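Local coordinates for protein arylamine n-acetyltransferase (Mycobacterium smegmatis, PDB 1W5R) that probably transfers acetyl groups from acetyl-coenzyme A to arylamines in its natural form, here with the catalytic nucleophile replaced by engineering, at residues D243-V248 / A270-V275; Y222-R227 / D250-R255; L116-P121 / Y127-G132; S140-E145 / Y157-H162. The protein carries 1 engineered substitution. One frame throughout, in Å; residues are numbered along the deposited sequence.

Contact 1 (D243-V248 / A270-V275); sequences DSAAQV and ARVAEV
A245 is turned so that its CB meets the backbone of helix 268-274, lying 3.8 Å from A273 N. The methyl of A273 stands beside it, with CB 4.1 Å from A245 CB. At this point the two backbones come within 5.0 Å, measured from A245 CA to A273 CA, a closeness that the single methyl of each alanine permits. One turn further into helix 245-255, V248 and V272 meet through one branch each. In both valines CG1 lies opposite the backbone N (chi1 174° in V248, 170° in V272), and this rotation directs the two CG1 methyls at each other, 3.7 Å apart, with the side chains crossing at a slant. V272 CG1 also reaches back to A245 CB at 4.0 Å, so it packs against both residues of the other helix. V248 also rests on L211, F242 of strand 236-242 and L276. S244 is the N-cap of helix 245-255, although its bond from A246 N to OG is weak. R271 and E274 lie away from the contact, joined by a salt bridge from R271 NH1 to E274 OE1 at 2.9 Å, and D243 OD1 bridges to R173 of the second subunit. No hydrogen bond joins the two segments, and the attraction between these helix ends therefore rests on shape and the burial of methyl groups, without the directional demand of polar partners.

Contact 2 (Y222-R227 / D250-R255); sequences YNLRGR and DAIVNR
The Y222 ring and the R255 guanidinium approach each other with their planes 52° apart, too steeply inclined for a stack. Y222 CE2 lies at the edge of the guanidinium, near its plane, and is 4.1 Å from R255 NH1; seen from the ring, the nitrogen comes in obliquely. The arginine leaves the helix with CG opposite the carbonyl carbon (chi1 -78°), and its chain, extended from CG to NE, carries the guanidinium to the ring. The two side chains cross at about a right angle. On the way the arginine passes L229 and I240, and it also packs on R233 of the second subunit, which places this end of the contact near the dimer interface. Strand 220-225 is the middle member of a five-stranded antiparallel sheet, and helix 245-255 lies against one side of it, consistent with the alpha/beta third domain of arylamine N-acetyltransferases. The helix widens to a pi-type turn at 251-255, and R255 N bonds to A251 O at 2.8 Å. Two residues along the strand from Y222, L224 also faces the helix, and its CD2 meets I252 CG1 at 4.3 Å. The CB of I252 does not aim at the strand; its longer branch brings the side chain closer. F242 of strand 236-242 touches both L224 and A251.

Contact 3 (L116-P121 / Y127-G132); sequences LSVAVP and YLVDVG
L116 and V129 form one rung of a beta hairpin between strands 111-119 and 127-129, with L116 N bonded to V129 O at 2.9 Å and V129 N returning to L116 O. V118 and Y127 make the second hydrogen-bonded pair, in which Y127 N reaches V118 O at 2.7 Å. The tight part lies on the sheet face of L116, V118, Y127 and V129. V118 CG2 and V129 CG2 touch at 3.7 Å, each methyl lying opposite its own carbonyl carbon, and L80 and L84 of helix 73-87 cover this face. Y127, though partly exposed to solvent, meets the partner strand edge-on, its CD1 3.7 Å from V118 O in the plane of the ring. The other face is sparser across the pair: S117 contributes little side-chain contact and turns its OG to R126, while L128 bends its CD1 back to 3.5 Å from L116 O. Past the end of the hairpin away from its loop, D130 hydrogen-bonds H113 through OD2, consistent with the aspartate-histidine pair of the family's catalytic triad. An Asx turn shapes the chain there, with G132 N donating to D130 OD1 at 3.0 Å.

Contact 4 (S140-E145 / Y157-H162); sequences SPIRLE and YRLTRH
The backbones of I142-E145 and Y157-L159 share no direct hydrogen bond and come closest at E145 and L159, where one water links them, donating to E145 O at 2.8 Å and accepting from L159 N at 3.0 Å. L159 carries the side-chain contact. Its chi1 of -74° sets CG opposite the carbonyl carbon, and chi2 near 164° carries CD1 to the opposing segment, 3.5 Å from R143 O. I142 comes to the same methyl through the tip of its long branch, CD1 to CD1 at 4.1 Å. The two strands lie near opposite ends of one eight-stranded antiparallel sheet, and their meeting brings those ends together, consistent with the beta-barrel second domain of arylamine N-acetyltransferases. L168 and F182 pack around L159 from other strands of the sheet. L144 is the centre of an inverse gamma turn; its CD1 stands 3.3 Å from L159 CD1, closer than methyls normally pack, and with chi2 nearly eclipsed at 12° the exact placement of this leucine is doubtful. On the outer side R143 holds E145 side-on, NE and NH2 both donating to OE2, with the NE bond at 2.8 Å and the carboxylate oxygen close to the guanidinium plane.

Along the chain contact 3 comes first, then contact 4, and afterwards the interleaved segments of contacts 1 and 2. Contacts 3 and 4 have centres about 11 Å apart and belong to the same eight-stranded sheet, where strands 127-129 and 142-143 are neighbours, probably hydrogen-bonded from L128 N to I142 O. Contacts 1 and 2 are equally close, share helix 245-255 and meet where R227 NH1 probably hydrogen-bonds D243 O. The two pairs lie on opposite sides of the chain's centre, 28 to 38 Å apart between centres, without touching. Contacts 3 and 4 thus belong to the large sheet, next to the presumed triad aspartate D130; contacts 1 and 2 join the C-terminal helices to each other and to the five-stranded sheet.

Contact 1 (D243-V248 / A270-V275)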
loop_
_atom_site.group_PDB
_atom_site.type_symbol
_atom_site.label_atom_id
_atom_site.label_comp_id
_atom_site.label_asym_id
_atom_site.label_seq_id
_atom_site.Cartn_x
_atom_site.Cartn_y
_atom_site.Cartn_z
ATOM N N ASP A 243 -12.622 2.199 -0.508
ATOM C CA ASP A 243 -13.708 2.672 -1.346
ATOM C C ASP A 243 -14.864 3.272 -0.554
ATOM O O ASP A 243 -15.429 4.284 -0.970
ATOM C CB ASP A 243 -14.249 1.528 -2.202
ATOM C CG ASP A 243 -13.445 1.304 -3.466
ATOM O OD1 ASP A 243 -12.474 2.051 -3.728
ATOM O OD2 ASP A 243 -13.809 0.366 -4.205
ATOM N N SER A 244 -15.189 2.639 0.578
ATOM C CA SER A 244 -16.415 2.931 1.340
ATOM C C SER A 244 -16.250 2.619 2.832
ATOM O O SER A 244 -15.248 2.036 3.258
ATOM C CB SER A 244 -17.595 2.104 0.792
ATOM O OG SER A 244 -17.476 0.748 1.212
ATOM N N ALA A 245 -17.278 2.966 3.607
ATOM C CA ALA A 245 -17.321 2.652 5.038
ATOM C C ALA A 245 -17.213 1.156 5.368
ATOM O O ALA A 245 -16.617 0.791 6.377
ATOM C CB ALA A 245 -18.554 3.270 5.683
ATOM N N ALA A 246 -17.778 0.267 4.535
ATOM C CA ALA A 246 -17.671 -1.172 4.830
ATOM C C ALA A 246 -16.241 -1.687 4.885
ATOM O O ALA A 246 -15.910 -2.493 5.761
ATOM C CB ALA A 246 -18.508 -2.021 3.855
ATOM N N GLN A 247 -15.405 -1.246 3.933
ATOM C CA GLN A 247 -14.002 -1.646 3.897
ATOM C C GLN A 247 -13.257 -1.050 5.096
ATOM O O GLN A 247 -12.388 -1.705 5.667
ATOM C CB GLN A 247 -13.313 -1.207 2.596
ATOM C CG GLN A 247 -13.672 -2.045 1.366
ATOM C CD GLN A 247 -14.967 -1.614 0.710
ATOM O OE1 GLN A 247 -15.716 -2.449 0.197
ATOM N NE2 GLN A 247 -15.238 -0.317 0.705
ATOM N N VAL A 248 -13.625 0.182 5.466
ATOM C CA VAL A 248 -13.045 0.840 6.642
ATOM C C VAL A 248 -13.375 0.019 7.893
ATOM O O VAL A 248 -12.484 -0.324 8.668
ATOM C CB VAL A 248 -13.500 2.312 6.787
ATOM C CG1 VAL A 248 -12.991 2.903 8.114
ATOM C CG2 VAL A 248 -12.979 3.144 5.624
ATOM N N ALA A 270 -22.701 4.125 9.153
ATOM C CA ALA A 270 -23.202 5.397 8.635
ATOM C C ALA A 270 -22.386 6.601 9.107
ATOM O O ALA A 270 -22.176 7.540 8.355
ATOM C CB ALA A 270 -24.684 5.591 8.977
ATOM N N ARG A 271 -21.908 6.567 10.350
ATOM C CA ARG A 271 -21.124 7.685 10.842
ATOM C C ARG A 271 -19.727 7.690 10.218
ATOM O O ARG A 271 -19.189 8.742 9.885
ATOM C CB ARG A 271 -21.032 7.630 12.368
ATOM C CG ARG A 271 -20.159 8.713 13.001
ATOM C CD ARG A 271 -20.565 10.147 12.618
ATOM N NE ARG A 271 -19.749 11.110 13.358
ATOM C CZ ARG A 271 -19.431 12.332 12.948
ATOM N NH1 ARG A 271 -19.853 12.799 11.770
ATOM N NH2 ARG A 271 -18.658 13.090 13.726
ATOM N N VAL A 272 -19.148 6.508 10.080
ATOM C CA VAL A 272 -17.869 6.376 9.383
ATOM C C VAL A 272 -17.983 6.895 7.941
ATOM O O VAL A 272 -17.079 7.562 7.440
ATOM C CB VAL A 272 -17.356 4.932 9.463
ATOM C CG1 VAL A 272 -16.162 4.715 8.543
ATOM C CG2 VAL A 272 -16.959 4.620 10.890
ATOM N N ALA A 273 -19.119 6.629 7.287
ATOM C CA ALA A 273 -19.330 7.156 5.937
ATOM C C ALA A 273 -19.198 8.678 5.877
ATOM O O ALA A 273 -18.598 9.215 4.951
ATOM C CB ALA A 273 -20.683 6.711 5.399
ATOM N N GLU A 274 -19.712 9.375 6.896
ATOM C CA GLU A 274 -19.674 10.844 6.948
ATOM C C GLU A 274 -18.256 11.415 7.011
ATOM O O GLU A 274 -18.016 12.551 6.599
ATOM C CB GLU A 274 -20.455 11.372 8.158
ATOM C CG GLU A 274 -21.953 11.195 8.018
ATOM C CD GLU A 274 -22.744 11.681 9.226
ATOM O OE1 GLU A 274 -22.166 11.930 10.299
ATOM O OE2 GLU A 274 -23.978 11.811 9.076
ATOM N N VAL A 275 -17.329 10.618 7.545
ATOM C CA VAL A 275 -15.981 11.108 7.826
ATOM C C VAL A 275 -14.880 10.428 6.989
ATOM O O VAL A 275 -13.708 10.469 7.348
ATOM C CB VAL A 275 -15.645 11.039 9.351
ATOM C CG1 VAL A 275 -16.628 11.891 10.137
ATOM C CG2 VAL A 275 -15.637 9.612 9.853
#

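Contact 2 (Y222-R227 / D250-R255)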
loop_
_atom_site.group_PDB
_atom_site.type_symbol
_atom_site.label_atom_id
_atom_site.label_comp_id
_atom_site.label_asym_id
_atom_site.label_seq_id
_atom_site.Cartn_x
_atom_site.Cartn_y
_atom_site.Cartn_z
ATOM N N TYR A 222 1.055 2.001 11.404
ATOM C CA TYR A 222 -0.212 2.032 10.678
ATOM C C TYR A 222 -1.064 3.163 11.193
ATOM O O TYR A 222 -1.287 3.267 12.397
ATOM C CB TYR A 222 -0.971 0.712 10.880
ATOM C CG TYR A 222 -0.226 -0.477 10.334
ATOM C CD1 TYR A 222 0.754 -1.115 11.093
ATOM C CD2 TYR A 222 -0.499 -0.959 9.053
ATOM C CE1 TYR A 222 1.441 -2.205 10.590
ATOM C CE2 TYR A 222 0.193 -2.054 8.536
ATOM C CZ TYR A 222 1.153 -2.675 9.310
ATOM O OH TYR A 222 1.857 -3.752 8.802
ATOM N N ASN A 223 -1.529 4.019 10.281
ATOM C CA ASN A 223 -2.376 5.135 10.684
ATOM C C ASN A 223 -3.507 5.360 9.704
ATOM O O ASN A 223 -3.265 5.752 8.554
ATOM C CB ASN A 223 -1.597 6.431 10.854
ATOM C CG ASN A 223 -2.444 7.499 11.511
ATOM O OD1 ASN A 223 -2.789 7.377 12.669
ATOM N ND2 ASN A 223 -2.838 8.508 10.751
ATOM N N LEU A 224 -4.722 5.101 10.173
ATOM C CA LEU A 224 -5.935 5.288 9.378
ATOM C C LEU A 224 -6.579 6.612 9.766
ATOM O O LEU A 224 -6.832 6.845 10.944
ATOM C CB LEU A 224 -6.910 4.148 9.686
ATOM C CG LEU A 224 -8.286 4.187 9.003
ATOM C CD1 LEU A 224 -8.139 3.791 7.524
ATOM C CD2 LEU A 224 -9.285 3.258 9.684
ATOM N N ARG A 225 -6.808 7.486 8.787
ATOM C CA ARG A 225 -7.659 8.649 8.982
ATOM C C ARG A 225 -8.766 8.540 7.945
ATOM O O ARG A 225 -8.492 8.543 6.739
ATOM C CB ARG A 225 -6.874 9.960 8.817
ATOM C CG ARG A 225 -7.690 11.251 8.992
ATOM C CD ARG A 225 -8.235 11.378 10.417
ATOM N NE ARG A 225 -9.093 12.559 10.544
ATOM C CZ ARG A 225 -9.589 13.011 11.697
ATOM N NH1 ARG A 225 -9.313 12.390 12.837
ATOM N NH2 ARG A 225 -10.362 14.096 11.697
ATOM N N GLY A 226 -10.005 8.407 8.400
ATOM C CA GLY A 226 -11.113 8.241 7.447
ATOM C C GLY A 226 -10.890 7.006 6.570
ATOM O O GLY A 226 -10.655 5.908 7.079
ATOM N N ARG A 227 -10.964 7.178 5.241
ATOM C CA ARG A 227 -10.756 6.071 4.291
ATOM C C ARG A 227 -9.287 5.760 3.976
ATOM O O ARG A 227 -8.989 4.783 3.267
ATOM C CB ARG A 227 -11.450 6.393 2.962
ATOM C CG ARG A 227 -10.755 7.499 2.198
ATOM C CD ARG A 227 -11.294 7.620 0.774
ATOM N NE ARG A 227 -12.553 8.352 0.687
ATOM C CZ ARG A 227 -13.684 7.876 0.161
ATOM N NH1 ARG A 227 -13.763 6.629 -0.298
ATOM N NH2 ARG A 227 -14.750 8.671 0.113
ATOM N N ASP A 250 -14.194 -3.161 7.992
ATOM C CA ASP A 250 -13.434 -4.408 7.929
ATOM C C ASP A 250 -12.003 -4.220 8.432
ATOM O O ASP A 250 -11.496 -5.067 9.160
ATOM C CB ASP A 250 -13.424 -5.016 6.522
ATOM C CG ASP A 250 -12.442 -6.182 6.405
ATOM O OD1 ASP A 250 -11.389 -6.005 5.750
ATOM O OD2 ASP A 250 -12.694 -7.262 6.995
ATOM N N ALA A 251 -11.360 -3.111 8.049
ATOM C CA ALA A 251 -10.004 -2.809 8.509
ATOM C C ALA A 251 -9.990 -2.639 10.025
ATOM O O ALA A 251 -9.132 -3.190 10.715
ATOM C CB ALA A 251 -9.459 -1.565 7.813
ATOM N N ILE A 252 -10.978 -1.906 10.539
ATOM C CA ILE A 252 -11.083 -1.659 11.976
ATOM C C ILE A 252 -11.135 -2.979 12.761
ATOM O O ILE A 252 -10.421 -3.164 13.742
ATOM C CB ILE A 252 -12.301 -0.759 12.279
ATOM C CG1 ILE A 252 -12.019 0.686 11.841
ATOM C CG2 ILE A 252 -12.679 -0.808 13.767
ATOM C CD1 ILE A 252 -13.241 1.603 11.901
ATOM N N VAL A 253 -11.958 -3.909 12.290
ATOM C CA VAL A 253 -12.151 -5.185 12.993
ATOM C C VAL A 253 -10.973 -6.154 12.798
ATOM O O VAL A 253 -10.475 -6.747 13.758
ATOM C CB VAL A 253 -13.478 -5.859 12.553
ATOM C CG1 VAL A 253 -13.676 -7.195 13.264
ATOM C CG2 VAL A 253 -14.647 -4.947 12.839
ATOM N N ASN A 254 -10.527 -6.289 11.557
ATOM C CA ASN A 254 -9.594 -7.359 11.188
ATOM C C ASN A 254 -8.125 -6.956 11.034
ATOM O O ASN A 254 -7.227 -7.780 11.252
ATOM C CB ASN A 254 -10.113 -8.092 9.948
ATOM C CG ASN A 254 -11.443 -8.783 10.207
ATOM O OD1 ASN A 254 -12.457 -8.450 9.602
ATOM N ND2 ASN A 254 -11.448 -9.726 11.141
ATOM N N ARG A 255 -7.872 -5.707 10.651
ATOM C CA ARG A 255 -6.514 -5.177 10.674
ATOM C C ARG A 255 -6.158 -4.683 12.079
ATOM O O ARG A 255 -5.082 -4.990 12.602
ATOM C CB ARG A 255 -6.345 -4.032 9.671
ATOM C CG ARG A 255 -6.188 -4.424 8.201
ATOM C CD ARG A 255 -5.808 -3.173 7.402
ATOM N NE ARG A 255 -5.409 -3.443 6.024
ATOM C CZ ARG A 255 -4.154 -3.423 5.577
ATOM N NH1 ARG A 255 -3.143 -3.159 6.399
ATOM N NH2 ARG A 255 -3.909 -3.672 4.298
#

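Contact 3 (L116-P121 / Y127-G132)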
loop_
_atom_site.group_PDB
_atom_site.type_symbol
_atom_site.label_atom_id
_atom_site.label_comp_id
_atom_site.label_asym_id
_atom_site.label_seq_id
_atom_site.Cartn_x
_atom_site.Cartn_y
_atom_site.Cartn_z
ATOM N N LEU A 116 3.712 10.210 30.085
ATOM C CA LEU A 116 4.198 9.767 31.395
ATOM C C LEU A 116 5.654 10.128 31.589
ATOM O O LEU A 116 6.447 10.053 30.642
ATOM C CB LEU A 116 4.053 8.256 31.548
ATOM C CG LEU A 116 2.645 7.709 31.300
ATOM C CD1 LEU A 116 2.678 6.182 31.378
ATOM C CD2 LEU A 116 1.641 8.314 32.295
ATOM N N SER A 117 5.992 10.518 32.816
ATOM C CA SER A 117 7.386 10.621 33.218
ATOM C C SER A 117 7.626 9.522 34.257
ATOM O O SER A 117 6.991 9.517 35.328
ATOM C CB SER A 117 7.690 12.010 33.758
ATOM O OG SER A 117 8.975 12.022 34.359
ATOM N N VAL A 118 8.505 8.578 33.918
ATOM C CA VAL A 118 8.636 7.322 34.661
ATOM C C VAL A 118 10.042 7.172 35.240
ATOM O O VAL A 118 11.029 7.392 34.546
ATOM C CB VAL A 118 8.297 6.106 33.757
ATOM C CG1 VAL A 118 8.418 4.784 34.491
ATOM C CG2 VAL A 118 6.896 6.248 33.165
ATOM N N ALA A 119 10.108 6.815 36.520
ATOM C CA ALA A 119 11.383 6.521 37.173
ATOM C C ALA A 119 11.432 5.053 37.570
ATOM O O ALA A 119 10.428 4.485 38.004
ATOM C CB ALA A 119 11.568 7.407 38.403
ATOM N N VAL A 120 12.600 4.436 37.408
ATOM C CA VAL A 120 12.864 3.148 38.059
ATOM C C VAL A 120 13.275 3.402 39.517
ATOM O O VAL A 120 14.007 4.359 39.796
ATOM C CB VAL A 120 13.954 2.302 37.338
ATOM C CG1 VAL A 120 13.504 1.904 35.943
ATOM C CG2 VAL A 120 15.281 3.033 37.292
ATOM N N PRO A 121 12.784 2.564 40.454
ATOM C CA PRO A 121 13.150 2.641 41.881
ATOM C C PRO A 121 14.617 3.019 42.180
ATOM O O PRO A 121 14.879 3.694 43.177
ATOM C CB PRO A 121 12.832 1.233 42.410
ATOM C CG PRO A 121 12.058 0.525 41.303
ATOM C CD PRO A 121 11.792 1.503 40.206
ATOM N N TYR A 127 12.252 8.774 32.552
ATOM C CA TYR A 127 12.008 8.417 31.163
ATOM C C TYR A 127 10.675 8.958 30.685
ATOM O O TYR A 127 9.674 8.892 31.408
ATOM C CB TYR A 127 12.029 6.903 31.000
ATOM C CG TYR A 127 13.405 6.353 31.225
ATOM C CD1 TYR A 127 13.869 6.085 32.518
ATOM C CD2 TYR A 127 14.263 6.150 30.151
ATOM C CE1 TYR A 127 15.172 5.600 32.719
ATOM C CE2 TYR A 127 15.545 5.664 30.339
ATOM C CZ TYR A 127 15.994 5.394 31.612
ATOM O OH TYR A 127 17.279 4.920 31.757
ATOM N N LEU A 128 10.677 9.507 29.476
ATOM C CA LEU A 128 9.424 9.821 28.785
ATOM C C LEU A 128 8.833 8.549 28.207
ATOM O O LEU A 128 9.512 7.790 27.507
ATOM C CB LEU A 128 9.658 10.851 27.681
ATOM C CG LEU A 128 8.412 11.220 26.855
ATOM C CD1 LEU A 128 7.320 11.842 27.721
ATOM C CD2 LEU A 128 8.811 12.112 25.703
ATOM N N VAL A 129 7.560 8.309 28.517
ATOM C CA VAL A 129 6.845 7.151 27.990
ATOM C C VAL A 129 5.547 7.674 27.387
ATOM O O VAL A 129 4.810 8.420 28.033
ATOM C CB VAL A 129 6.566 6.104 29.097
ATOM C CG1 VAL A 129 5.714 4.980 28.557
ATOM C CG2 VAL A 129 7.904 5.554 29.632
ATOM N N ASP A 130 5.290 7.300 26.138
ATOM C CA ASP A 130 4.087 7.777 25.462
ATOM C C ASP A 130 3.660 6.719 24.473
ATOM O O ASP A 130 4.283 6.555 23.433
ATOM C CB ASP A 130 4.381 9.104 24.755
ATOM C CG ASP A 130 3.189 9.645 23.960
ATOM O OD1 ASP A 130 2.060 9.116 24.096
ATOM O OD2 ASP A 130 3.398 10.632 23.208
ATOM N N VAL A 131 2.622 5.978 24.827
ATOM C CA VAL A 131 2.071 4.961 23.935
ATOM C C VAL A 131 0.718 5.416 23.365
ATOM O O VAL A 131 -0.027 4.613 22.794
ATOM C CB VAL A 131 1.957 3.577 24.620
ATOM C CG1 VAL A 131 3.352 3.065 25.032
ATOM C CG2 VAL A 131 1.014 3.641 25.833
ATOM N N GLY A 132 0.416 6.704 23.529
ATOM C CA GLY A 132 -0.908 7.220 23.204
ATOM C C GLY A 132 -1.011 8.268 22.115
ATOM O O GLY A 132 -2.099 8.833 21.910
#

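Contact 4 (S140-E145 / Y157-H162)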
loop_
_atom_site.group_PDB
_atom_site.type_symbol
_atom_site.label_atom_id
_atom_site.label_comp_id
_atom_site.label_asym_id
_atom_site.label_seq_id
_atom_site.Cartn_x
_atom_site.Cartn_y
_atom_site.Cartn_z
ATOM N N SER A 140 9.646 3.256 22.156
ATOM C CA SER A 140 10.553 2.938 23.264
ATOM C C SER A 140 10.354 4.009 24.310
ATOM O O SER A 140 9.969 5.125 23.980
ATOM C CB SER A 140 12.027 3.034 22.821
ATOM O OG SER A 140 12.306 2.215 21.713
ATOM N N PRO A 141 10.685 3.703 25.579
ATOM C CA PRO A 141 10.884 4.791 26.517
ATOM C C PRO A 141 12.168 5.517 26.119
ATOM O O PRO A 141 13.099 4.874 25.609
ATOM C CB PRO A 141 11.089 4.069 27.856
ATOM C CG PRO A 141 11.594 2.733 27.504
ATOM C CD PRO A 141 10.967 2.381 26.175
ATOM N N ILE A 142 12.224 6.828 26.316
ATOM C CA ILE A 142 13.473 7.564 26.082
ATOM C C ILE A 142 13.818 8.344 27.330
ATOM O O ILE A 142 12.955 8.572 28.178
ATOM C CB ILE A 142 13.426 8.495 24.826
ATOM C CG1 ILE A 142 12.442 9.661 25.026
ATOM C CG2 ILE A 142 13.113 7.689 23.561
ATOM C CD1 ILE A 142 12.470 10.701 23.915
ATOM N N ARG A 143 15.082 8.728 27.470
ATOM C CA ARG A 143 15.480 9.516 28.633
ATOM C C ARG A 143 14.826 10.881 28.562
ATOM O O ARG A 143 14.869 11.538 27.535
ATOM C CB ARG A 143 17.004 9.637 28.743
ATOM C CG ARG A 143 17.727 8.303 28.843
ATOM C CD ARG A 143 19.184 8.467 29.258
ATOM N NE ARG A 143 19.837 9.522 28.481
ATOM C CZ ARG A 143 20.280 9.378 27.233
ATOM N NH1 ARG A 143 20.140 8.220 26.599
ATOM N NH2 ARG A 143 20.860 10.397 26.612
ATOM N N LEU A 144 14.194 11.324 29.633
ATOM C CA LEU A 144 13.582 12.655 29.672
ATOM C C LEU A 144 14.734 13.637 29.952
ATOM O O LEU A 144 14.982 14.083 31.079
ATOM C CB LEU A 144 12.462 12.710 30.737
ATOM C CG LEU A 144 11.500 13.903 30.683
ATOM C CD1 LEU A 144 11.664 14.674 29.371
ATOM C CD2 LEU A 144 10.059 13.438 30.828
ATOM N N GLU A 145 15.439 13.910 28.898
ATOM C CA GLU A 145 16.644 14.692 28.899
ATOM C C GLU A 145 16.728 15.463 27.590
ATOM O O GLU A 145 16.737 14.864 26.508
ATOM C CB GLU A 145 17.838 13.761 29.082
ATOM C CG GLU A 145 19.197 14.429 29.165
ATOM C CD GLU A 145 20.362 13.487 28.859
ATOM O OE1 GLU A 145 21.470 14.005 28.577
ATOM O OE2 GLU A 145 20.162 12.260 28.916
ATOM N N TYR A 157 14.298 9.933 17.869
ATOM C CA TYR A 157 13.517 11.032 18.459
ATOM C C TYR A 157 14.451 11.961 19.221
ATOM O O TYR A 157 15.591 11.595 19.515
ATOM C CB TYR A 157 12.424 10.520 19.412
ATOM C CG TYR A 157 11.177 9.962 18.751
ATOM C CD1 TYR A 157 11.236 8.861 17.889
ATOM C CD2 TYR A 157 9.922 10.523 19.016
ATOM C CE1 TYR A 157 10.083 8.337 17.287
ATOM C CE2 TYR A 157 8.758 9.996 18.437
ATOM C CZ TYR A 157 8.851 8.918 17.570
ATOM O OH TYR A 157 7.720 8.390 16.998
ATOM N N ARG A 158 13.971 13.157 19.550
ATOM C CA ARG A 158 14.788 14.130 20.284
ATOM C C ARG A 158 13.922 15.043 21.150
ATOM O O ARG A 158 12.894 15.575 20.684
ATOM C CB ARG A 158 15.617 14.981 19.314
ATOM C CG ARG A 158 16.625 15.889 20.003
ATOM C CD ARG A 158 17.325 16.806 19.024
ATOM N NE ARG A 158 18.333 17.628 19.694
ATOM C CZ ARG A 158 18.672 18.861 19.329
ATOM N NH1 ARG A 158 18.105 19.442 18.286
ATOM N NH2 ARG A 158 19.590 19.520 20.022
ATOM N N LEU A 159 14.347 15.232 22.400
ATOM C CA LEU A 159 13.763 16.254 23.260
ATOM C C LEU A 159 14.652 17.483 23.245
ATOM O O LEU A 159 15.879 17.383 23.314
ATOM C CB LEU A 159 13.611 15.758 24.700
ATOM C CG LEU A 159 12.494 14.745 24.954
ATOM C CD1 LEU A 159 12.686 14.033 26.294
ATOM C CD2 LEU A 159 11.119 15.423 24.889
ATOM N N THR A 160 14.032 18.643 23.115
ATOM C CA THR A 160 14.712 19.922 23.333
ATOM C C THR A 160 13.875 20.707 24.332
ATOM O O THR A 160 12.707 20.376 24.570
ATOM C CB THR A 160 14.883 20.721 22.030
ATOM O OG1 THR A 160 13.620 20.857 21.366
ATOM C CG2 THR A 160 15.868 20.031 21.095
ATOM N N ARG A 161 14.458 21.718 24.961
ATOM C CA ARG A 161 13.675 22.522 25.880
ATOM C C ARG A 161 14.076 23.985 25.897
ATOM O O ARG A 161 15.246 24.335 25.656
ATOM C CB ARG A 161 13.718 21.933 27.293
ATOM C CG ARG A 161 15.025 22.128 28.052
ATOM C CD ARG A 161 14.956 21.507 29.443
ATOM N NE ARG A 161 16.230 21.645 30.155
ATOM C CZ ARG A 161 16.600 22.731 30.833
ATOM N NH1 ARG A 161 15.819 23.802 30.877
ATOM N NH2 ARG A 161 17.779 22.743 31.446
ATOM N N HIS A 162 13.079 24.824 26.160
ATOM C CA HIS A 162 13.274 26.217 26.532
ATOM C C HIS A 162 12.674 26.316 27.920
ATOM O O HIS A 162 11.451 26.201 28.066
ATOM C CB HIS A 162 12.497 27.114 25.575
ATOM C CG HIS A 162 13.165 27.313 24.250
ATOM N ND1 HIS A 162 12.721 28.237 23.330
ATOM C CD2 HIS A 162 14.259 26.730 23.703
ATOM C CE1 HIS A 162 13.509 28.211 22.269
ATOM N NE2 HIS A 162 14.448 27.304 22.469
HETATM O O HOH W 1 16.535 13.928 23.896
#